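Local coordinates for putative membrane protein COG4129 (Clostridium difficile, PDB 3KMI) that is of unknown function but probably belongs to an aromatic acid exporter family, this piece being its helical C-terminal domain, at residues A[16-27]-A[41-52]. Numbering follows the deposited sequence.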
ATOM      1  N   LYS A  16      -9.483 -12.230 -17.108  1.00 16.18           N
ATOM      2  CA  LYS A  16      -8.101 -12.352 -17.548  1.00 15.55           C
ATOM      3  C   LYS A  16      -7.148 -11.479 -16.701  1.00 14.10           C
ATOM      4  O   LYS A  16      -6.045 -11.915 -16.353  1.00 12.53           O
ATOM      5  CB  LYS A  16      -7.992 -12.051 -19.042  1.00 16.11           C
ATOM      6  CG  LYS A  16      -6.578 -12.173 -19.613  1.00 18.19           C
ATOM      7  CD  LYS A  16      -6.568 -12.288 -21.125  1.00 26.12           C
ATOM      8  CE  LYS A  16      -6.557 -10.911 -21.814  1.00 29.84           C
ATOM      9  NZ  LYS A  16      -6.363 -10.946 -23.307  1.00 32.84           N
ATOM     10  N   LEU A  17      -7.551 -10.243 -16.390  1.00 13.12           N
ATOM     11  CA  LEU A  17      -6.732  -9.366 -15.534  1.00 13.46           C
ATOM     12  C   LEU A  17      -6.513  -9.979 -14.138  1.00 13.37           C
ATOM     13  O   LEU A  17      -5.396  -9.976 -13.635  1.00 13.73           O
ATOM     14  CB  LEU A  17      -7.377  -7.978 -15.367  1.00 13.92           C
ATOM     15  CG  LEU A  17      -7.236  -7.089 -16.608  1.00 16.58           C
ATOM     16  CD1 LEU A  17      -8.401  -6.126 -16.701  1.00 18.19           C
ATOM     17  CD2 LEU A  17      -5.904  -6.342 -16.565  1.00 17.84           C
ATOM     18  N   GLN A  18      -7.575 -10.495 -13.538  1.00 13.58           N
ATOM     19  CA  GLN A  18      -7.436 -11.212 -12.273  1.00 14.29           C
ATOM     20  C   GLN A  18      -6.454 -12.384 -12.364  1.00 13.95           C
ATOM     21  O   GLN A  18      -5.659 -12.606 -11.461  1.00 13.45           O
ATOM     22  CB  GLN A  18      -8.785 -11.688 -11.757  1.00 15.13           C
ATOM     23  CG  GLN A  18      -8.686 -12.383 -10.388  1.00 17.30           C
ATOM     24  CD  GLN A  18     -10.035 -12.783  -9.823  1.00 24.15           C
ATOM     25  OE1 GLN A  18     -10.881 -11.924  -9.546  1.00 27.18           O
ATOM     26  NE2 GLN A  18     -10.246 -14.088  -9.636  1.00 25.03           N
ATOM     27  N   GLU A  19      -6.561 -13.153 -13.443  1.00 13.68           N
ATOM     28  CA  GLU A  19      -5.689 -14.296 -13.650  1.00 12.88           C
ATOM     29  C   GLU A  19      -4.231 -13.816 -13.763  1.00 11.48           C
ATOM     30  O   GLU A  19      -3.357 -14.404 -13.168  1.00  9.81           O
ATOM     31  CB  GLU A  19      -6.137 -15.083 -14.888  1.00 12.82           C
ATOM     32  CG  GLU A  19      -7.566 -15.626 -14.751  1.00 16.21           C
ATOM     33  CD  GLU A  19      -8.137 -16.283 -16.030  1.00 20.15           C
ATOM     34  OE1 GLU A  19      -7.529 -16.192 -17.112  1.00 20.99           O
ATOM     35  OE2 GLU A  19      -9.226 -16.879 -15.940  1.00 22.99           O
ATOM     36  N   GLU A  20      -3.982 -12.723 -14.475  1.00 10.31           N
ATOM     37  CA  GLU A  20      -2.636 -12.170 -14.555  1.00 11.57           C
ATOM     38  C   GLU A  20      -2.086 -11.624 -13.248  1.00 10.11           C
ATOM     39  O   GLU A  20      -0.895 -11.757 -12.981  1.00 11.20           O
ATOM     40  CB  GLU A  20      -2.492 -11.171 -15.730  1.00 11.48           C
ATOM     41  CG  GLU A  20      -2.615 -11.957 -17.050  1.00 15.09           C
ATOM     42  CD  GLU A  20      -2.505 -11.118 -18.304  1.00 19.69           C
ATOM     43  OE1 GLU A  20      -2.252  -9.895 -18.200  1.00 18.92           O
ATOM     44  OE2 GLU A  20      -2.702 -11.695 -19.399  1.00 18.56           O
ATOM     45  N   VAL A  21      -2.945 -11.024 -12.445  1.00  9.80           N
ATOM     46  CA  VAL A  21      -2.577 -10.578 -11.106  1.00  9.56           C
ATOM     47  C   VAL A  21      -2.138 -11.807 -10.288  1.00  9.99           C
ATOM     48  O   VAL A  21      -1.108 -11.789  -9.606  1.00  9.95           O
ATOM     49  CB  VAL A  21      -3.804  -9.906 -10.388  1.00  9.86           C
ATOM     50  CG1 VAL A  21      -3.533  -9.744  -8.912  1.00  7.41           C
ATOM     51  CG2 VAL A  21      -4.148  -8.519 -11.084  1.00 10.65           C
ATOM     52  N   SER A  22      -2.894 -12.880 -10.410  1.00  9.75           N
ATOM     53  CA  SER A  22      -2.605 -14.062  -9.566  1.00  9.94           C
ATOM     54  C   SER A  22      -1.285 -14.679  -9.984  1.00  9.41           C
ATOM     55  O   SER A  22      -0.495 -15.120  -9.137  1.00  9.24           O
ATOM     56  CB  SER A  22      -3.722 -15.081  -9.682  1.00  9.29           C
ATOM     57  OG  SER A  22      -4.947 -14.565  -9.182  1.00 10.58           O
ATOM     58  N   ILE A  23      -1.041 -14.690 -11.293  1.00  8.93           N
ATOM     59  CA  ILE A  23       0.224 -15.213 -11.816  1.00  9.95           C
ATOM     60  C   ILE A  23       1.437 -14.496 -11.185  1.00  9.59           C
ATOM     61  O   ILE A  23       2.389 -15.142 -10.762  1.00  9.43           O
ATOM     62  CB  ILE A  23       0.295 -15.114 -13.360  1.00  9.11           C
ATOM     63  CG1 ILE A  23      -0.583 -16.207 -13.974  1.00 11.93           C
ATOM     64  CG2 ILE A  23       1.724 -15.328 -13.822  1.00 10.58           C
ATOM     65  CD1 ILE A  23      -0.839 -16.072 -15.515  1.00 16.20           C
ATOM     66  N   VAL A  24       1.384 -13.168 -11.130  1.00  9.39           N
ATOM     67  CA  VAL A  24       2.467 -12.370 -10.566  1.00  9.84           C
ATOM     68  C   VAL A  24       2.525 -12.665  -9.059  1.00  9.43           C
ATOM     69  O   VAL A  24       3.595 -12.747  -8.496  1.00  9.79           O
ATOM     70  CB  VAL A  24       2.276 -10.839 -10.823  1.00 10.37           C
ATOM     71  CG1 VAL A  24       3.363 -10.029 -10.071  1.00 11.19           C
ATOM     72  CG2 VAL A  24       2.327 -10.523 -12.334  1.00 10.82           C
ATOM     73  N   LEU A  25       1.374 -12.755  -8.403  1.00  8.84           N
ATOM     74  CA  LEU A  25       1.361 -13.063  -6.970  1.00  9.26           C
ATOM     75  C   LEU A  25       2.080 -14.389  -6.659  1.00  9.15           C
ATOM     76  O   LEU A  25       2.887 -14.491  -5.717  1.00  8.53           O
ATOM     77  CB  LEU A  25      -0.097 -13.057  -6.446  1.00  9.37           C
ATOM     78  CG  LEU A  25      -0.224 -13.225  -4.937  1.00  9.27           C
ATOM     79  CD1 LEU A  25       0.174 -11.926  -4.185  1.00  7.15           C
ATOM     80  CD2 LEU A  25      -1.671 -13.626  -4.504  1.00  6.15           C
ATOM     81  N   ILE A  26       1.781 -15.411  -7.446  1.00  9.68           N
ATOM     82  CA  ILE A  26       2.415 -16.716  -7.260  1.00  9.64           C
ATOM     83  C   ILE A  26       3.939 -16.627  -7.540  1.00 10.69           C
ATOM     84  O   ILE A  26       4.740 -17.289  -6.867  1.00 10.14           O
ATOM     85  CB  ILE A  26       1.724 -17.769  -8.174  1.00  9.40           C
ATOM     86  CG1 ILE A  26       0.300 -18.034  -7.660  1.00 10.03           C
ATOM     87  CG2 ILE A  26       2.540 -19.038  -8.284  1.00  9.27           C
ATOM     88  CD1 ILE A  26      -0.695 -18.522  -8.745  1.00 10.29           C
ATOM     89  N   ASP A  27       4.325 -15.820  -8.537  1.00 10.49           N
ATOM     90  CA  ASP A  27       5.772 -15.594  -8.787  1.00 11.97           C
ATOM     91  C   ASP A  27       6.409 -15.069  -7.530  1.00 12.11           C
ATOM     92  O   ASP A  27       7.508 -15.489  -7.201  1.00 12.86           O
ATOM     93  CB  ASP A  27       6.036 -14.538  -9.868  1.00 11.16           C
ATOM     94  CG  ASP A  27       5.643 -14.985 -11.237  1.00 12.06           C
ATOM     95  OD1 ASP A  27       5.544 -16.202 -11.453  1.00 11.68           O
ATOM     96  OD2 ASP A  27       5.450 -14.101 -12.112  1.00 12.85           O
ATOM     97  N   TYR A  41       8.667 -13.228 -12.750  1.00 14.24           N
ATOM     98  CA  TYR A  41       8.086 -11.995 -12.203  1.00 15.01           C
ATOM     99  C   TYR A  41       8.107 -10.864 -13.220  1.00 14.77           C
ATOM    100  O   TYR A  41       7.063 -10.215 -13.461  1.00 15.25           O
ATOM    101  CB  TYR A  41       8.792 -11.521 -10.923  1.00 14.08           C
ATOM    102  CG  TYR A  41       8.274 -10.175 -10.459  1.00 13.15           C
ATOM    103  CD1 TYR A  41       7.114 -10.074  -9.645  1.00 13.75           C
ATOM    104  CD2 TYR A  41       8.937  -9.005 -10.796  1.00 14.18           C
ATOM    105  CE1 TYR A  41       6.630  -8.843  -9.227  1.00 13.04           C
ATOM    106  CE2 TYR A  41       8.448  -7.758 -10.369  1.00 14.95           C
ATOM    107  CZ  TYR A  41       7.310  -7.688  -9.588  1.00 11.73           C
ATOM    108  OH  TYR A  41       6.875  -6.438  -9.183  1.00 13.96           O
ATOM    109  N   SER A  42       9.260 -10.645 -13.846  1.00 13.13           N
ATOM    110  CA  SER A  42       9.419  -9.483 -14.703  1.00 14.01           C
ATOM    111  C   SER A  42       8.545  -9.566 -15.933  1.00 14.05           C
ATOM    112  O   SER A  42       7.810  -8.623 -16.273  1.00 12.46           O
ATOM    113  CB  SER A  42      10.874  -9.328 -15.134  1.00 14.79           C
ATOM    114  OG  SER A  42      11.585  -8.707 -14.086  1.00 21.19           O
ATOM    115  N   ARG A  43       8.668 -10.697 -16.617  1.00 13.86           N
ATOM    116  CA  ARG A  43       7.862 -10.981 -17.789  1.00 14.25           C
ATOM    117  C   ARG A  43       6.389 -10.914 -17.444  1.00 12.47           C
ATOM    118  O   ARG A  43       5.601 -10.322 -18.181  1.00 12.19           O
ATOM    119  CB  ARG A  43       8.228 -12.371 -18.353  1.00 14.64           C
ATOM    120  CG  ARG A  43       7.373 -12.834 -19.535  1.00 18.38           C
ATOM    121  CD  ARG A  43       7.412 -11.823 -20.681  1.00 24.91           C
ATOM    122  NE  ARG A  43       8.761 -11.628 -21.223  1.00 29.85           N
ATOM    123  CZ  ARG A  43       9.282 -10.447 -21.564  1.00 31.60           C
ATOM    124  NH1 ARG A  43       8.582  -9.320 -21.405  1.00 32.58           N
ATOM    125  NH2 ARG A  43      10.515 -10.396 -22.054  1.00 32.67           N
ATOM    126  N   ASP A  44       6.016 -11.479 -16.304  1.00 11.07           N
ATOM    127  CA  ASP A  44       4.589 -11.574 -15.960  1.00  9.99           C
ATOM    128  C   ASP A  44       3.977 -10.240 -15.563  1.00  9.53           C
ATOM    129  O   ASP A  44       2.810  -9.961 -15.861  1.00  8.44           O
ATOM    130  CB  ASP A  44       4.377 -12.594 -14.853  1.00  9.89           C
ATOM    131  CG  ASP A  44       4.669 -14.044 -15.310  1.00 12.42           C
ATOM    132  OD1 ASP A  44       4.610 -14.328 -16.532  1.00 10.28           O
ATOM    133  OD2 ASP A  44       4.938 -14.900 -14.429  1.00 12.79           O
ATOM    134  N   LEU A  45       4.759  -9.418 -14.864  1.00  9.74           N
ATOM    135  CA  LEU A  45       4.377  -8.042 -14.575  1.00  9.70           C
ATOM    136  C   LEU A  45       4.237  -7.168 -15.816  1.00  9.64           C
ATOM    137  O   LEU A  45       3.273  -6.423 -15.948  1.00 10.51           O
ATOM    138  CB  LEU A  45       5.369  -7.400 -13.593  1.00  9.60           C
ATOM    139  CG  LEU A  45       5.138  -5.907 -13.318  1.00 10.69           C
ATOM    140  CD1 LEU A  45       3.788  -5.681 -12.552  1.00 13.60           C
ATOM    141  CD2 LEU A  45       6.317  -5.330 -12.522  1.00 11.87           C
ATOM    142  N   TYR A  46       5.190  -7.261 -16.733  1.00 10.84           N
ATOM    143  CA  TYR A  46       5.050  -6.583 -17.999  1.00 12.27           C
ATOM    144  C   TYR A  46       3.785  -6.985 -18.758  1.00 12.02           C
ATOM    145  O   TYR A  46       3.115  -6.142 -19.306  1.00 12.50           O
ATOM    146  CB  TYR A  46       6.272  -6.834 -18.884  1.00 13.11           C
ATOM    147  CG  TYR A  46       6.164  -6.077 -20.176  1.00 19.20           C
ATOM    148  CD1 TYR A  46       6.212  -4.673 -20.191  1.00 23.89           C
ATOM    149  CD2 TYR A  46       5.960  -6.749 -21.388  1.00 25.19           C
ATOM    150  CE1 TYR A  46       6.118  -3.958 -21.405  1.00 26.92           C
ATOM    151  CE2 TYR A  46       5.855  -6.035 -22.607  1.00 27.75           C
ATOM    152  CZ  TYR A  46       5.940  -4.641 -22.597  1.00 27.04           C
ATOM    153  OH  TYR A  46       5.835  -3.934 -23.778  1.00 26.31           O
ATOM    154  N   THR A  47       3.461  -8.268 -18.791  1.00 12.08           N
ATOM    155  CA  THR A  47       2.254  -8.729 -19.488  1.00 12.22           C
ATOM    156  C   THR A  47       0.996  -8.109 -18.843  1.00 11.54           C
ATOM    157  O   THR A  47       0.066  -7.634 -19.524  1.00 12.06           O
ATOM    158  CB  THR A  47       2.122 -10.285 -19.412  1.00 11.25           C
ATOM    159  OG1 THR A  47       3.276 -10.904 -19.984  1.00 11.74           O
ATOM    160  CG2 THR A  47       0.818 -10.794 -20.084  1.00 13.73           C
ATOM    161  N   LEU A  48       0.958  -8.140 -17.526  1.00 11.79           N
ATOM    162  CA  LEU A  48      -0.150  -7.549 -16.776  1.00 10.12           C
ATOM    163  C   LEU A  48      -0.229  -6.047 -17.004  1.00 10.12           C
ATOM    164  O   LEU A  48      -1.322  -5.530 -17.241  1.00 11.07           O
ATOM    165  CB  LEU A  48      -0.028  -7.853 -15.293  1.00 10.21           C
ATOM    166  CG  LEU A  48      -0.876  -6.997 -14.329  1.00 11.75           C
ATOM    167  CD1 LEU A  48      -2.314  -7.436 -14.455  1.00 12.19           C
ATOM    168  CD2 LEU A  48      -0.403  -7.195 -12.893  1.00 13.09           C
ATOM    169  N   ASN A  49       0.902  -5.337 -16.933  1.00 10.91           N
ATOM    170  CA  ASN A  49       0.883  -3.905 -17.213  1.00 12.02           C
ATOM    171  C   ASN A  49       0.382  -3.642 -18.642  1.00 13.05           C
ATOM    172  O   ASN A  49      -0.382  -2.689 -18.860  1.00 14.56           O
ATOM    173  CB  ASN A  49       2.278  -3.268 -17.028  1.00 12.34           C
ATOM    174  CG  ASN A  49       2.602  -2.978 -15.561  1.00 13.76           C
ATOM    175  OD1 ASN A  49       1.700  -2.855 -14.723  1.00 13.93           O
ATOM    176  ND2 ASN A  49       3.882  -2.834 -15.259  1.00 11.47           N
ATOM    177  N   SER A  50       0.825  -4.464 -19.608  1.00 13.06           N
ATOM    178  CA  SER A  50       0.423  -4.233 -21.017  1.00 13.18           C
ATOM    179  C   SER A  50      -1.100  -4.471 -21.199  1.00 12.24           C
ATOM    180  O   SER A  50      -1.770  -3.752 -21.963  1.00 11.62           O
ATOM    181  CB  SER A  50       1.232  -5.090 -21.982  1.00 12.99           C
ATOM    182  OG  SER A  50       2.603  -4.804 -21.865  1.00 15.58           O
ATOM    183  N   LEU A  51      -1.638  -5.469 -20.507  1.00 11.32           N
ATOM    184  CA  LEU A  51      -3.108  -5.709 -20.505  1.00 11.45           C
ATOM    185  C   LEU A  51      -3.931  -4.650 -19.786  1.00 11.76           C
ATOM    186  O   LEU A  51      -5.101  -4.342 -20.178  1.00 11.56           O
ATOM    187  CB  LEU A  51      -3.452  -7.088 -19.891  1.00 12.08           C
ATOM    188  CG  LEU A  51      -4.926  -7.514 -20.121  1.00 14.28           C
ATOM    189  CD1 LEU A  51      -5.358  -7.467 -21.558  1.00 13.60           C
ATOM    190  CD2 LEU A  51      -5.235  -8.918 -19.562  1.00 16.73           C
ATOM    191  N   ILE A  52      -3.376  -4.108 -18.706  1.00 11.58           N
ATOM    192  CA  ILE A  52      -4.038  -3.008 -18.020  1.00 11.91           C
ATOM    193  C   ILE A  52      -4.101  -1.831 -18.978  1.00 12.78           C
ATOM    194  O   ILE A  52      -5.154  -1.176 -19.108  1.00 11.50           O
ATOM    195  CB  ILE A  52      -3.246  -2.576 -16.731  1.00 12.07           C
ATOM    196  CG1 ILE A  52      -3.512  -3.581 -15.600  1.00 12.05           C
ATOM    197  CG2 ILE A  52      -3.620  -1.111 -16.352  1.00 13.13           C
ATOM    198  CD1 ILE A  52      -2.481  -3.523 -14.385  1.00 12.95           C
TER
HETATM  199  O   HOH W   1       0.916 -11.833 -15.377  1.00 14.06           O
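Glu20 packs against Leu48 where segments 16-27 and 41-52 run antiparallel, their axes 160° apart in direction and 9.1 Å apart at closest approach. Their helices, 7-33 and 41-61, are consecutive and form an alpha-helical hairpin in the all-helical C-terminal domain. Glu20 CB lies 4.0 Å from Leu48 CD1. Glu20 CG sits beside the backbone N (chi1 -68°) and the chain is straight beyond it (chi2 180°), which lays the carboxylate against residues 47-51. There CD meets Thr47 CG2 and Leu51 CD2. Glu20 OE1 rests 3.4 Å from Leu51 CD2 and close to Leu48 CA, while OE2 meets Thr47 CG2. Neither oxygen forms a clear hydrogen bond across the contact. Knobs-into-holes packing lies beside it. Leu48 enters the hole of Leu17, Glu20, Val21 and Val24. Val24 enters that of Tyr41, Asp44, Leu45 and Leu48, Val24 CG1 lying 3.6 Å from Tyr41 CE1. Leu17 CD2 packs on Leu51 and Ile52. Helix 68-95 adds Leu88 against Val24 and a stacked ring, Tyr92, against Tyr41. One water donates to Glu20 O and Asp44 O. At the other end, Asp27 OD2 and Asp44 OD2 are only 2.5 Å apart. One of these acids probably carries a proton, its apparent pKa raised.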